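Long-range contact in hypothetical protein PH1505 (Pyrococcus horikoshii, PDB 2CYJ), which is of unknown function but belongs to the DUF498 (Mth938-like) family and has an alpha/beta structure with a mixed central sheet: residues D60-L65 and G106-L111. Sequence-based numbering, arbitrary orientation.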
loop_
_atom_site.group_PDB
_atom_site.type_symbol
_atom_site.label_atom_id
_atom_site.label_comp_id
_atom_site.label_asym_id
_atom_site.label_seq_id
_atom_site.Cartn_x
_atom_site.Cartn_y
_atom_site.Cartn_z
ATOM N N ASP A 60 0.316 -13.272 7.015
ATOM C CA ASP A 60 -0.646 -13.867 6.098
ATOM C C ASP A 60 -1.738 -12.822 5.837
ATOM O O ASP A 60 -2.101 -12.050 6.731
ATOM C CB ASP A 60 -1.245 -15.123 6.742
ATOM C CG ASP A 60 -2.001 -15.990 5.756
ATOM O OD1 ASP A 60 -1.531 -16.144 4.614
ATOM O OD2 ASP A 60 -3.057 -16.537 6.131
ATOM N N PHE A 61 -2.253 -12.785 4.614
ATOM C CA PHE A 61 -3.299 -11.829 4.283
ATOM C C PHE A 61 -4.222 -12.379 3.205
ATOM O O PHE A 61 -3.859 -13.302 2.469
ATOM C CB PHE A 61 -2.684 -10.482 3.843
ATOM C CG PHE A 61 -1.814 -10.569 2.612
ATOM C CD1 PHE A 61 -2.321 -10.240 1.357
ATOM C CD2 PHE A 61 -0.490 -10.991 2.711
ATOM C CE1 PHE A 61 -1.519 -10.328 0.212
ATOM C CE2 PHE A 61 0.318 -11.086 1.583
ATOM C CZ PHE A 61 -0.200 -10.753 0.325
ATOM N N ASP A 62 -5.419 -11.804 3.141
ATOM C CA ASP A 62 -6.446 -12.186 2.177
ATOM C C ASP A 62 -6.529 -11.174 1.051
ATOM O O ASP A 62 -6.819 -11.509 -0.100
ATOM C CB ASP A 62 -7.820 -12.221 2.860
ATOM C CG ASP A 62 -7.867 -13.164 4.043
ATOM O OD1 ASP A 62 -7.525 -14.352 3.860
ATOM O OD2 ASP A 62 -8.254 -12.717 5.149
ATOM N N VAL A 63 -6.259 -9.926 1.402
ATOM C CA VAL A 63 -6.385 -8.817 0.482
ATOM C C VAL A 63 -5.151 -7.944 0.425
ATOM O O VAL A 63 -4.599 -7.613 1.470
ATOM C CB VAL A 63 -7.545 -7.894 0.942
ATOM C CG1 VAL A 63 -7.681 -6.692 0.008
ATOM C CG2 VAL A 63 -8.852 -8.672 1.021
ATOM N N LEU A 64 -4.710 -7.607 -0.785
ATOM C CA LEU A 64 -3.616 -6.651 -0.967
ATOM C C LEU A 64 -4.325 -5.406 -1.498
ATOM O O LEU A 64 -4.958 -5.439 -2.563
ATOM C CB LEU A 64 -2.572 -7.099 -2.003
ATOM C CG LEU A 64 -1.588 -5.962 -2.359
ATOM C CD1 LEU A 64 -0.716 -5.593 -1.155
ATOM C CD2 LEU A 64 -0.723 -6.373 -3.535
ATOM N N LEU A 65 -4.246 -4.320 -0.736
ATOM C CA LEU A 65 -4.868 -3.056 -1.112
ATOM C C LEU A 65 -3.773 -2.041 -1.394
ATOM O O LEU A 65 -2.927 -1.763 -0.542
ATOM C CB LEU A 65 -5.787 -2.565 0.013
ATOM C CG LEU A 65 -6.557 -1.242 -0.162
ATOM C CD1 LEU A 65 -5.662 -0.065 0.194
ATOM C CD2 LEU A 65 -7.107 -1.136 -1.573
ATOM N N GLY A 106 -11.033 -5.087 9.839
ATOM C CA GLY A 106 -11.683 -5.829 10.900
ATOM C C GLY A 106 -12.225 -7.185 10.536
ATOM O O GLY A 106 -12.497 -8.000 11.417
ATOM N N LYS A 107 -12.406 -7.437 9.249
ATOM C CA LYS A 107 -12.897 -8.737 8.845
ATOM C C LYS A 107 -11.794 -9.492 8.135
ATOM O O LYS A 107 -11.123 -10.332 8.745
ATOM C CB LYS A 107 -14.153 -8.579 7.991
ATOM C CG LYS A 107 -15.382 -8.352 8.879
ATOM C CD LYS A 107 -16.681 -8.175 8.110
ATOM C CE LYS A 107 -17.862 -8.184 9.078
ATOM N NZ LYS A 107 -19.151 -7.816 8.426
ATOM N N LYS A 108 -11.571 -9.183 6.865
ATOM C CA LYS A 108 -10.513 -9.858 6.137
ATOM C C LYS A 108 -9.166 -9.305 6.586
ATOM O O LYS A 108 -9.076 -8.194 7.124
ATOM C CB LYS A 108 -10.678 -9.649 4.631
ATOM C CG LYS A 108 -11.875 -10.375 4.024
ATOM C CD LYS A 108 -12.196 -9.848 2.633
ATOM C CE LYS A 108 -13.393 -10.577 2.033
ATOM N NZ LYS A 108 -13.752 -10.027 0.695
ATOM N N ARG A 109 -8.120 -10.096 6.372
ATOM C CA ARG A 109 -6.772 -9.689 6.723
ATOM C C ARG A 109 -6.252 -8.899 5.534
ATOM O O ARG A 109 -6.120 -9.419 4.426
ATOM C CB ARG A 109 -5.917 -10.918 6.992
ATOM C CG ARG A 109 -6.424 -11.715 8.180
ATOM C CD ARG A 109 -5.752 -13.057 8.267
ATOM N NE ARG A 109 -6.075 -13.868 7.099
ATOM C CZ ARG A 109 -5.601 -15.089 6.881
ATOM N NH1 ARG A 109 -4.775 -15.647 7.757
ATOM N NH2 ARG A 109 -5.958 -15.751 5.789
ATOM N N ILE A 110 -5.965 -7.627 5.774
ATOM C CA ILE A 110 -5.529 -6.749 4.711
ATOM C C ILE A 110 -4.115 -6.205 4.827
ATOM O O ILE A 110 -3.724 -5.678 5.875
ATOM C CB ILE A 110 -6.485 -5.545 4.615
ATOM C CG1 ILE A 110 -7.938 -6.032 4.592
ATOM C CG2 ILE A 110 -6.191 -4.749 3.369
ATOM C CD1 ILE A 110 -8.950 -4.932 4.845
ATOM N N LEU A 111 -3.363 -6.351 3.737
ATOM C CA LEU A 111 -2.012 -5.806 3.614
ATOM C C LEU A 111 -2.199 -4.582 2.704
ATOM O O LEU A 111 -2.707 -4.709 1.586
ATOM C CB LEU A 111 -1.072 -6.806 2.937
ATOM C CG LEU A 111 0.315 -6.252 2.569
ATOM C CD1 LEU A 111 1.084 -5.791 3.816
ATOM C CD2 LEU A 111 1.088 -7.345 1.832
#
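Val63 pairs with Ile110, and Leu64 with Leu111, where the neighbouring parallel strands 63-68 and 110-115 begin in the central mixed sheet, a worked example of a parallel strand pair flanked at its start by a salt-bridge network. Ahead of the strands, Arg109 is held between two aspartates. It meets Asp62 side-on, NH2 donating to OD1 at 2.9 Å and NE to OD2 at 3.1 Å; both oxygens lie close to the guanidinium plane, although the carboxylate is turned 44° from it. The bend at chi3 (-63°) brings the NE and NH2 edge of the guanidinium alongside this carboxylate. Asp62 OD2 also accepts the backbone N of Arg109, from the same face as NE. Asp60 approaches obliquely, its carboxylate nearly perpendicular to the guanidinium, in a salt bridge whose OD2 to Arg109 NH1 distance, 2.5 Å, is doubtfully short. With alanine in place of Asp62, NE and the backbone N of Arg109 would probably lose their shared acceptor and NH2 its bond to OD1, leaving the guanidinium freer to turn. On the sheet face carrying Leu64 and Leu111, Leu111 CD2 lies over one face of the Phe61 ring in a CH-pi contact, 3.9 Å from the centroid, while Leu64 CD1 packs against the same methyl. On the other side of the sheet Val63 and Ile110 lie side by side, Ile110 reaching helix 94-104. Arg109 O takes two donors, Asp62 N at 2.8 Å and Val63 N at 3.1 Å.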